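Local coordinates for protein arginine N-methyltransferase SFM1 (Saccharomyces cerevisiae, PDB 5C74) that transfers a methyl group from S-adenosyl-L-methionine to an arginine of ribosomal protein S3, leaving that arginine monomethylated, at residues I5-E9 with E10-E14; W15-L18 with E19-I23; S40-E43 with K44-P47; P113-R116 with T117-L120. One frame throughout, in Å; residues are numbered along the deposited sequence.

Contact 1 of 4, residues I5-E9 with E10-E14; sequences IEHME and EGFSE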
loop_
_atom_site.group_PDB
_atom_site.type_symbol
_atom_site.label_atom_id
_atom_site.label_comp_id
_atom_site.label_asym_id
_atom_site.label_seq_id
_atom_site.Cartn_x
_atom_site.Cartn_y
_atom_site.Cartn_z
ATOM N N ILE A 5 9.981 11.985 3.343
ATOM C CA ILE A 5 9.729 10.581 3.658
ATOM C C ILE A 5 10.192 9.735 2.498
ATOM O O ILE A 5 9.723 9.916 1.381
ATOM C CB ILE A 5 8.226 10.297 3.920
ATOM C CG1 ILE A 5 7.714 11.110 5.111
ATOM C CG2 ILE A 5 8.002 8.805 4.157
ATOM C CD1 ILE A 5 6.219 11.022 5.294
ATOM N N GLU A 6 11.114 8.821 2.741
ATOM C CA GLU A 6 11.516 7.914 1.678
ATOM C C GLU A 6 10.417 6.874 1.522
ATOM O O GLU A 6 10.106 6.150 2.466
ATOM C CB GLU A 6 12.848 7.238 1.997
ATOM C CG GLU A 6 14.028 8.201 2.129
ATOM C CD GLU A 6 15.361 7.480 2.050
ATOM O OE1 GLU A 6 15.526 6.460 2.765
ATOM O OE2 GLU A 6 16.226 7.915 1.249
ATOM N N HIS A 7 9.834 6.789 0.335
ATOM C CA HIS A 7 8.749 5.847 0.104
ATOM C C HIS A 7 9.287 4.825 -0.867
ATOM O O HIS A 7 9.049 4.929 -2.053
ATOM C CB HIS A 7 7.500 6.549 -0.449
ATOM C CG HIS A 7 6.304 5.648 -0.577
ATOM N ND1 HIS A 7 5.313 5.585 0.381
ATOM C CD2 HIS A 7 5.946 4.765 -1.547
ATOM C CE1 HIS A 7 4.395 4.704 0.008
ATOM N NE2 HIS A 7 4.756 4.195 -1.160
ATOM N N MET A 8 10.043 3.860 -0.351
ATOM C CA MET A 8 10.824 2.963 -1.194
ATOM C C MET A 8 10.128 1.621 -1.358
ATOM O O MET A 8 10.710 0.562 -1.111
ATOM C CB MET A 8 12.222 2.757 -0.606
ATOM C CG MET A 8 13.060 4.057 -0.476
ATOM S SD MET A 8 14.655 3.850 0.383
ATOM C CE MET A 8 15.595 2.951 -0.848
ATOM N N GLU A 9 8.871 1.673 -1.754
ATOM C CA GLU A 9 8.099 0.459 -1.936
ATOM C C GLU A 9 7.083 0.741 -3.006
ATOM O O GLU A 9 6.695 1.887 -3.230
ATOM C CB GLU A 9 7.414 0.023 -0.631
ATOM C CG GLU A 9 6.296 0.966 -0.189
ATOM C CD GLU A 9 5.691 0.600 1.162
ATOM O OE1 GLU A 9 5.206 1.519 1.858
ATOM O OE2 GLU A 9 5.693 -0.598 1.521
ATOM N N GLU A 10 6.665 -0.308 -3.691
ATOM C CA GLU A 10 5.634 -0.180 -4.692
ATOM C C GLU A 10 4.285 -0.038 -3.989
ATOM O O GLU A 10 3.999 -0.781 -3.054
ATOM C CB GLU A 10 5.637 -1.408 -5.603
ATOM C CG GLU A 10 4.658 -1.329 -6.732
ATOM C CD GLU A 10 4.957 -0.175 -7.651
ATOM O OE1 GLU A 10 3.994 0.457 -8.132
ATOM O OE2 GLU A 10 6.156 0.092 -7.892
ATOM N N GLY A 11 3.470 0.916 -4.426
ATOM C CA GLY A 11 2.105 1.008 -3.946
ATOM C C GLY A 11 1.901 1.849 -2.701
ATOM O O GLY A 11 2.835 2.114 -1.946
ATOM N N PHE A 12 0.657 2.266 -2.503
ATOM C CA PHE A 12 0.239 3.004 -1.322
ATOM C C PHE A 12 -0.894 2.251 -0.661
ATOM O O PHE A 12 -1.987 2.196 -1.206
ATOM C CB PHE A 12 -0.237 4.412 -1.687
ATOM C CG PHE A 12 0.841 5.300 -2.246
ATOM C CD1 PHE A 12 1.288 5.136 -3.552
ATOM C CD2 PHE A 12 1.381 6.318 -1.473
ATOM C CE1 PHE A 12 2.274 5.955 -4.074
ATOM C CE2 PHE A 12 2.375 7.149 -1.988
ATOM C CZ PHE A 12 2.823 6.963 -3.282
ATOM N N SER A 13 -0.634 1.681 0.504
ATOM C CA SER A 13 -1.695 1.012 1.249
ATOM C C SER A 13 -2.712 2.034 1.747
ATOM O O SER A 13 -2.405 3.221 1.860
ATOM C CB SER A 13 -1.115 0.244 2.415
ATOM O OG SER A 13 -0.633 1.162 3.376
ATOM N N GLU A 14 -3.922 1.580 2.045
ATOM C CA GLU A 14 -4.962 2.503 2.459
ATOM C C GLU A 14 -4.559 3.236 3.737
ATOM O O GLU A 14 -4.771 4.446 3.845
ATOM C CB GLU A 14 -6.294 1.765 2.640
ATOM C CG GLU A 14 -7.461 2.656 3.034
ATOM C CD GLU A 14 -7.818 3.708 1.983
ATOM O OE1 GLU A 14 -7.408 3.575 0.802
ATOM O OE2 GLU A 14 -8.522 4.674 2.349
HETATM O O HOH W 1 2.307 1.523 1.153
HETATM O O HOH W 2 5.045 3.493 -4.861
#

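Contact 2 of 4, residues W15-L18 with E19-I23; sequences WVIL and EYSQI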
loop_
_atom_site.group_PDB
_atom_site.type_symbol
_atom_site.label_atom_id
_atom_site.label_comp_id
_atom_site.label_asym_id
_atom_site.label_seq_id
_atom_site.Cartn_x
_atom_site.Cartn_y
_atom_site.Cartn_z
ATOM N N TRP A 15 -3.937 2.535 4.685
ATOM C CA TRP A 15 -3.572 3.206 5.933
ATOM C C TRP A 15 -2.473 4.238 5.685
ATOM O O TRP A 15 -2.486 5.310 6.304
ATOM C CB TRP A 15 -3.145 2.205 7.026
ATOM C CG TRP A 15 -1.893 1.396 6.774
ATOM C CD1 TRP A 15 -1.816 0.136 6.242
ATOM C CD2 TRP A 15 -0.550 1.778 7.091
ATOM N NE1 TRP A 15 -0.504 -0.282 6.202
ATOM C CE2 TRP A 15 0.292 0.708 6.724
ATOM C CE3 TRP A 15 0.027 2.932 7.646
ATOM C CZ2 TRP A 15 1.677 0.749 6.894
ATOM C CZ3 TRP A 15 1.408 2.970 7.823
ATOM C CH2 TRP A 15 2.213 1.886 7.440
ATOM N N VAL A 16 -1.558 3.946 4.761
ATOM C CA VAL A 16 -0.521 4.925 4.389
ATOM C C VAL A 16 -1.134 6.166 3.726
ATOM O O VAL A 16 -0.729 7.309 3.987
ATOM C CB VAL A 16 0.528 4.298 3.436
ATOM C CG1 VAL A 16 1.337 5.364 2.734
ATOM C CG2 VAL A 16 1.455 3.350 4.188
ATOM N N ILE A 17 -2.129 5.955 2.874
ATOM C CA ILE A 17 -2.812 7.092 2.243
ATOM C C ILE A 17 -3.484 7.965 3.302
ATOM O O ILE A 17 -3.424 9.196 3.241
ATOM C CB ILE A 17 -3.851 6.617 1.211
ATOM C CG1 ILE A 17 -3.128 5.956 0.024
ATOM C CG2 ILE A 17 -4.722 7.796 0.735
ATOM C CD1 ILE A 17 -4.082 5.215 -0.961
ATOM N N LEU A 18 -4.105 7.335 4.290
ATOM C CA LEU A 18 -4.727 8.110 5.352
ATOM C C LEU A 18 -3.674 8.874 6.153
ATOM O O LEU A 18 -3.897 10.042 6.505
ATOM C CB LEU A 18 -5.554 7.214 6.277
ATOM C CG LEU A 18 -6.730 6.500 5.599
ATOM C CD1 LEU A 18 -7.492 5.667 6.649
ATOM C CD2 LEU A 18 -7.656 7.520 4.948
ATOM N N GLU A 19 -2.540 8.228 6.439
ATOM C CA GLU A 19 -1.473 8.905 7.192
ATOM C C GLU A 19 -0.865 10.053 6.413
ATOM O O GLU A 19 -0.691 11.154 6.958
ATOM C CB GLU A 19 -0.385 7.918 7.607
ATOM C CG GLU A 19 -0.909 6.937 8.657
ATOM C CD GLU A 19 0.186 6.203 9.430
ATOM O OE1 GLU A 19 1.384 6.279 9.043
ATOM O OE2 GLU A 19 -0.174 5.559 10.443
ATOM N N TYR A 20 -0.538 9.818 5.148
ATOM C CA TYR A 20 0.001 10.908 4.319
ATOM C C TYR A 20 -0.992 12.061 4.179
ATOM O O TYR A 20 -0.592 13.227 4.184
ATOM C CB TYR A 20 0.392 10.398 2.926
ATOM C CG TYR A 20 1.627 9.521 2.899
ATOM C CD1 TYR A 20 2.415 9.323 4.037
ATOM C CD2 TYR A 20 2.025 8.903 1.719
ATOM C CE1 TYR A 20 3.542 8.514 3.985
ATOM C CE2 TYR A 20 3.137 8.101 1.666
ATOM C CZ TYR A 20 3.898 7.914 2.783
ATOM O OH TYR A 20 5.003 7.108 2.674
ATOM N N SER A 21 -2.282 11.740 4.035
ATOM C CA SER A 21 -3.303 12.771 3.922
ATOM C C SER A 21 -3.326 13.628 5.175
ATOM O O SER A 21 -3.455 14.846 5.089
ATOM C CB SER A 21 -4.692 12.165 3.699
ATOM O OG SER A 21 -4.731 11.453 2.476
ATOM N N GLN A 22 -3.222 12.984 6.339
ATOM C CA GLN A 22 -3.237 13.712 7.604
ATOM C C GLN A 22 -2.017 14.623 7.704
ATOM O O GLN A 22 -2.117 15.781 8.134
ATOM C CB GLN A 22 -3.277 12.737 8.787
ATOM C CG GLN A 22 -3.338 13.420 10.152
ATOM C CD GLN A 22 -4.743 13.757 10.580
ATOM O OE1 GLN A 22 -5.671 13.818 9.760
ATOM N NE2 GLN A 22 -4.920 13.962 11.885
ATOM N N ILE A 23 -0.864 14.111 7.288
ATOM C CA ILE A 23 0.368 14.923 7.289
ATOM C C ILE A 23 0.226 16.164 6.400
ATOM O O ILE A 23 0.546 17.286 6.820
ATOM C CB ILE A 23 1.582 14.070 6.845
ATOM C CG1 ILE A 23 1.876 13.017 7.931
ATOM C CG2 ILE A 23 2.805 14.937 6.573
ATOM C CD1 ILE A 23 2.769 11.838 7.479
#

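Contact 3 of 4, residues S40-E43 with K44-P47; sequences STTE and KDIP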
loop_
_atom_site.group_PDB
_atom_site.type_symbol
_atom_site.label_atom_id
_atom_site.label_comp_id
_atom_site.label_asym_id
_atom_site.label_seq_id
_atom_site.Cartn_x
_atom_site.Cartn_y
_atom_site.Cartn_z
ATOM N N SER A 40 9.818 3.073 -11.604
ATOM C CA SER A 40 8.718 2.912 -12.561
ATOM C C SER A 40 7.530 3.814 -12.251
ATOM O O SER A 40 6.532 3.803 -12.968
ATOM C CB SER A 40 8.245 1.451 -12.583
ATOM O OG SER A 40 9.297 0.588 -12.973
ATOM N N THR A 41 7.626 4.597 -11.186
ATOM C CA THR A 41 6.492 5.407 -10.751
ATOM C C THR A 41 6.164 6.539 -11.714
ATOM O O THR A 41 7.055 7.257 -12.156
ATOM C CB THR A 41 6.761 6.007 -9.354
ATOM O OG1 THR A 41 7.176 4.958 -8.479
ATOM C CG2 THR A 41 5.519 6.686 -8.801
ATOM N N THR A 42 4.886 6.689 -12.054
ATOM C CA THR A 42 4.438 7.866 -12.784
ATOM C C THR A 42 3.276 8.467 -12.017
ATOM O O THR A 42 2.826 7.901 -11.017
ATOM C CB THR A 42 4.008 7.560 -14.243
ATOM O OG1 THR A 42 2.757 6.862 -14.255
ATOM C CG2 THR A 42 5.058 6.724 -14.950
ATOM N N GLU A 43 2.792 9.620 -12.462
ATOM C CA GLU A 43 1.695 10.246 -11.755
ATOM C C GLU A 43 0.491 9.318 -11.631
ATOM O O GLU A 43 -0.232 9.382 -10.644
ATOM C CB GLU A 43 1.262 11.537 -12.436
ATOM C CG GLU A 43 0.403 12.366 -11.511
ATOM C CD GLU A 43 0.151 13.744 -12.045
ATOM O OE1 GLU A 43 0.463 14.715 -11.324
ATOM O OE2 GLU A 43 -0.359 13.847 -13.183
ATOM N N LYS A 44 0.288 8.446 -12.616
ATOM C CA LYS A 44 -0.850 7.526 -12.581
ATOM C C LYS A 44 -0.812 6.587 -11.374
ATOM O O LYS A 44 -1.836 6.020 -10.976
ATOM C CB LYS A 44 -0.906 6.700 -13.873
ATOM C CG LYS A 44 -1.077 7.538 -15.118
ATOM C CD LYS A 44 -0.867 6.711 -16.380
ATOM C CE LYS A 44 -1.137 7.543 -17.626
ATOM N NZ LYS A 44 -0.877 6.776 -18.877
ATOM N N ASP A 45 0.368 6.419 -10.793
ATOM C CA ASP A 45 0.514 5.533 -9.640
ATOM C C ASP A 45 0.198 6.205 -8.307
ATOM O O ASP A 45 0.125 5.533 -7.269
ATOM C CB ASP A 45 1.930 4.968 -9.582
ATOM C CG ASP A 45 2.245 4.062 -10.762
ATOM O OD1 ASP A 45 1.564 3.032 -10.902
ATOM O OD2 ASP A 45 3.190 4.361 -11.525
ATOM N N ILE A 46 0.035 7.521 -8.322
ATOM C CA ILE A 46 -0.204 8.255 -7.079
ATOM C C ILE A 46 -1.694 8.317 -6.785
ATOM O O ILE A 46 -2.479 8.706 -7.650
ATOM C CB ILE A 46 0.366 9.684 -7.150
ATOM C CG1 ILE A 46 1.786 9.657 -7.727
ATOM C CG2 ILE A 46 0.337 10.352 -5.770
ATOM C CD1 ILE A 46 2.806 8.946 -6.833
ATOM N N PRO A 47 -2.098 7.923 -5.561
ATOM C CA PRO A 47 -3.524 7.940 -5.217
ATOM C C PRO A 47 -4.161 9.301 -5.515
ATOM O O PRO A 47 -3.550 10.337 -5.248
ATOM C CB PRO A 47 -3.526 7.633 -3.712
ATOM C CG PRO A 47 -2.295 6.767 -3.520
ATOM C CD PRO A 47 -1.271 7.338 -4.489
HETATM O O HOH W 3 2.995 4.171 -14.122
#

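Contact 4 of 4, residues P113-R116 with T117-L120; sequences PRDR and TKEL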
loop_
_atom_site.group_PDB
_atom_site.type_symbol
_atom_site.label_atom_id
_atom_site.label_comp_id
_atom_site.label_asym_id
_atom_site.label_seq_id
_atom_site.Cartn_x
_atom_site.Cartn_y
_atom_site.Cartn_z
ATOM N N PRO A 113 18.628 -7.992 4.604
ATOM C CA PRO A 113 18.528 -6.936 5.611
ATOM C C PRO A 113 19.357 -5.727 5.199
ATOM O O PRO A 113 20.480 -5.904 4.711
ATOM C CB PRO A 113 19.103 -7.591 6.870
ATOM C CG PRO A 113 18.920 -9.054 6.651
ATOM C CD PRO A 113 19.106 -9.262 5.183
ATOM N N ARG A 114 18.812 -4.533 5.381
ATOM C CA ARG A 114 19.535 -3.323 5.013
ATOM C C ARG A 114 19.495 -2.322 6.143
ATOM O O ARG A 114 18.534 -2.282 6.909
ATOM C CB ARG A 114 18.949 -2.708 3.737
ATOM C CG ARG A 114 19.238 -3.519 2.472
ATOM C CD ARG A 114 18.412 -3.045 1.281
ATOM N NE ARG A 114 18.686 -1.650 0.931
ATOM C CZ ARG A 114 18.150 -1.031 -0.116
ATOM N NH1 ARG A 114 17.321 -1.696 -0.926
ATOM N NH2 ARG A 114 18.441 0.247 -0.356
ATOM N N ASP A 115 20.556 -1.524 6.237
ATOM C CA ASP A 115 20.664 -0.450 7.216
ATOM C C ASP A 115 20.599 0.868 6.448
ATOM O O ASP A 115 21.621 1.378 5.992
ATOM C CB ASP A 115 21.968 -0.581 8.005
ATOM C CG ASP A 115 22.146 0.506 9.051
ATOM O OD1 ASP A 115 21.381 1.494 9.059
ATOM O OD2 ASP A 115 23.084 0.376 9.869
ATOM N N ARG A 116 19.391 1.387 6.284
ATOM C CA ARG A 116 19.164 2.549 5.432
ATOM C C ARG A 116 19.855 3.783 5.996
ATOM O O ARG A 116 20.322 4.648 5.246
ATOM C CB ARG A 116 17.663 2.789 5.264
ATOM C CG ARG A 116 17.306 3.942 4.312
ATOM C CD ARG A 116 17.977 3.766 2.954
ATOM N NE ARG A 116 17.678 4.869 2.027
ATOM C CZ ARG A 116 18.261 5.024 0.845
ATOM N NH1 ARG A 116 19.167 4.148 0.429
ATOM N NH2 ARG A 116 17.944 6.063 0.078
ATOM N N THR A 117 19.927 3.866 7.322
ATOM C CA THR A 117 20.638 4.971 7.953
ATOM C C THR A 117 22.082 4.970 7.492
ATOM O O THR A 117 22.618 6.005 7.073
ATOM C CB THR A 117 20.569 4.882 9.478
ATOM O OG1 THR A 117 19.225 5.153 9.870
ATOM C CG2 THR A 117 21.515 5.912 10.136
ATOM N N LYS A 118 22.713 3.799 7.536
ATOM C CA LYS A 118 24.110 3.709 7.142
ATOM C C LYS A 118 24.287 3.951 5.644
ATOM O O LYS A 118 25.275 4.564 5.222
ATOM C CB LYS A 118 24.701 2.343 7.536
ATOM C CG LYS A 118 26.218 2.273 7.390
ATOM C CD LYS A 118 26.780 0.947 7.934
ATOM C CE LYS A 118 28.296 0.997 8.069
ATOM N NZ LYS A 118 28.836 -0.251 8.700
ATOM N N GLU A 119 23.333 3.485 4.844
ATOM C CA GLU A 119 23.364 3.745 3.409
ATOM C C GLU A 119 23.335 5.245 3.110
ATOM O O GLU A 119 24.126 5.741 2.302
ATOM C CB GLU A 119 22.186 3.058 2.714
ATOM C CG GLU A 119 22.316 1.544 2.663
ATOM C CD GLU A 119 21.091 0.863 2.054
ATOM O OE1 GLU A 119 20.198 1.570 1.546
ATOM O OE2 GLU A 119 21.027 -0.391 2.089
ATOM N N LEU A 120 22.411 5.953 3.749
ATOM C CA LEU A 120 22.266 7.394 3.515
ATOM C C LEU A 120 23.526 8.136 3.919
ATOM O O LEU A 120 24.040 8.977 3.177
ATOM C CB LEU A 120 21.061 7.939 4.276
ATOM C CG LEU A 120 19.687 7.682 3.652
ATOM C CD1 LEU A 120 18.570 7.990 4.638
ATOM C CD2 LEU A 120 19.523 8.526 2.394
HETATM O O HOH W 4 22.417 -1.691 3.989
HETATM O O HOH W 5 18.435 2.044 9.321
#

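Contact 1 of 4, residues I5-E9 with E10-E14
From His7 to Phe12 the chain leaves strand 2-6 in a loop that bends back near Gly11, whose backbone angles would press any CB against the carbonyl oxygen of Glu10. The bend returns the chain to the histidine it has just passed. His7 NE2 donates to Gly11 O at 2.9 Å, and the carbonyl oxygen lies almost exactly in the imidazole plane, at its edge. Phe12 approaches from a different direction, over one face of the same ring, in an offset stack with centroids 4.3 Å apart and planes only 15° from parallel. His7 NE2 sits above the middle of the phenyl ring, whereas Phe12 CE2 lies toward the rim of the imidazole. The histidine reaches both partners because its CG stands opposite the backbone N (chi1 -174°).

Water 1 adds a second donor to Gly11 O at 3.2 Å, accepts from Ser13 N at 3.0 Å and makes a weak bond to Glu9 OE1. Water 2 joins the two sides of the turn by donating to Glu9 O at 2.8 Å, with a weak bond from Gly11 N. Beyond the loop, His7 ND1 meets the hydroxyl of Tyr20, and Phe12 O accepts from Lys202 of the second subunit.

A buried polar ring thus has partners for both nitrogens and an aromatic neighbour on one face, which together fix its rotation and tie the exit of the first strand to the loop that leads into helix 14-27 and, through Tyr20, to the helix itself.

Contact 2 of 4, residues W15-L18 with E19-I23
Val16 and Tyr20, one helical turn apart, run side by side in the same direction, and the CG1 methyl of Val16 rests over a face of the phenol. The methyl is 3.6 Å from the ring centroid and 19° off the ring normal, a CH-pi contact whose closest approach, 3.4 Å, is from Val16 CG1 to Tyr20 CE2. The other methyl, Val16 CG2, covers a face of the Trp15 indole, so the valine sits between two aromatic side chains. Glu19 meets that indole differently: its carboxylate comes to the edge, OE1 3.5 Å from Trp15 CZ3, with the two planes 79° apart.

Behind the side chains lies the backbone bonding of an alpha-helix. The bond from Tyr20 N to Val16 O, 2.8 Å, is nearly straight. Ile17 O has two donors, Ser21 N at 2.9 Å and Ser21 OG at 2.7 Å, which arrive from opposite faces of the carbonyl plane; Ser21 OG points back there because it lies opposite its own carbonyl carbon (chi1 -63°).

Further out, the Tyr20 hydroxyl bonds His7 ND1, Leu50 of helix 48-52 touches Tyr20 and Ser21, and Met196 and Leu199 of helix 196-205 touch Trp15. A leucine in place of Tyr20 would probably leave His7 ND1 without its hydroxyl partner and Val16 CG1 without a ring face to rest on.

The helix therefore satisfies its buried hydroxyls at once, one on its own backbone and one on the strand-exit loop, while Val16 spends its two methyls on the ring faces of Trp15 and Tyr20.

Contact 3 of 4, residues S40-E43 with K44-P47
The flat carboxylate of Asp45 takes the backbone N-H of Thr42 on one oxygen: OD2 accepts from Thr42 N at 2.9 Å, nearly straight (168°), with its anti lone pair, the one turned away from OD1. The same OD2 accepts from water 3, which lies 2.7 Å from Thr42 OG1. Carbonyls are met on their faces instead. Asp45 N stands above the carbonyl plane of Thr42, 2.9 Å from Thr42 O, and Ile46 N above the carbonyl plane of Glu43, 3.0 Å from Glu43 O, consistent with the i to i+3 bonding of a 3-10 turn. Asp45 CG lies opposite its carbonyl carbon (chi1 -65°), swinging the carboxylate back toward Thr42. Replacing Asp45 by alanine would probably leave Thr42 N without its carboxylate acceptor and the loop at Thr41 and Thr42 less tightly held to the turn.

On the inner side, the methyl Thr41 CG2 packs 4.0 Å from Ile46 CD1, and Ile46 continues inward onto Phe12 and Trp57. The bond from the fourth residue of the turn, Asp45, to the amide of the first, Thr42, resembles one half of a capping box, in a short 3-10 turn ahead of helix 48-52, whose N-cap is Pro47.

Contact 4 of 4, residues P113-R116 with T117-L120
Arg114 and Arg116 reach Glu119 through bends at different joints: the first folds at chi3 (61°), the second at chi2 (54°), while the glutamate stays extended beyond CG. Arg114 grips the carboxylate side-on, with NE to OE2 and NH2 to OE1 of Glu119 both at 2.9 Å, the two flat groups nearly coplanar. Arg116 comes in almost perpendicular to the carboxylate, its NH1 donating to Glu119 OE1 at 3.0 Å nearly along the C-O axis. Glu119 OE1 thus serves both arginines, and water 4 donates to OE2 while accepting from Asp115 N. Leu120 CD2 lies over one face of the Arg116 guanidinium, whose NE turns to Glu6 for a further salt bridge.

On another side of the turn, Asp115 OD1 accepts from Lys118 N at 3.1 Å, met from well above the carboxylate plane. Water 5 bridges the same oxygen to Thr117 N. The two acidic side chains divide the work: one gathers the arginines, the other receives backbone amides. With Asp115 as N-cap, this is the classic capped start of an alpha-helix, helix 116-123, which comes after strand 101-104 of the parallel sheet along the chain, reinforced by a salt-bridge network reaching back into the preceding loop.

How the contacts relate
Contacts 1 and 2 belong to one beta-alpha-beta unit and meet through His7 and Tyr20; contact 2 is buried, contact 1 partly so, and both touch the second subunit. Contacts 3 and 4 are surface turns before helices 48-52 and 116-123, about 25 Å apart between centres. Phe12 connects contact 1 to contact 3 by packing on Pro47, while Glu6 connects it to contact 4 by a salt bridge to Arg116, so contact 1 touches all the others. Chemistry follows position: aromatic faces, methyls and satisfied hydroxyls inside, carboxylates bonded to backbone amides and arginines at the surface, with waters bridging in contacts 1, 3 and 4. The surface turns differ: contact 4 is rich in ion pairs, contact 3 has none.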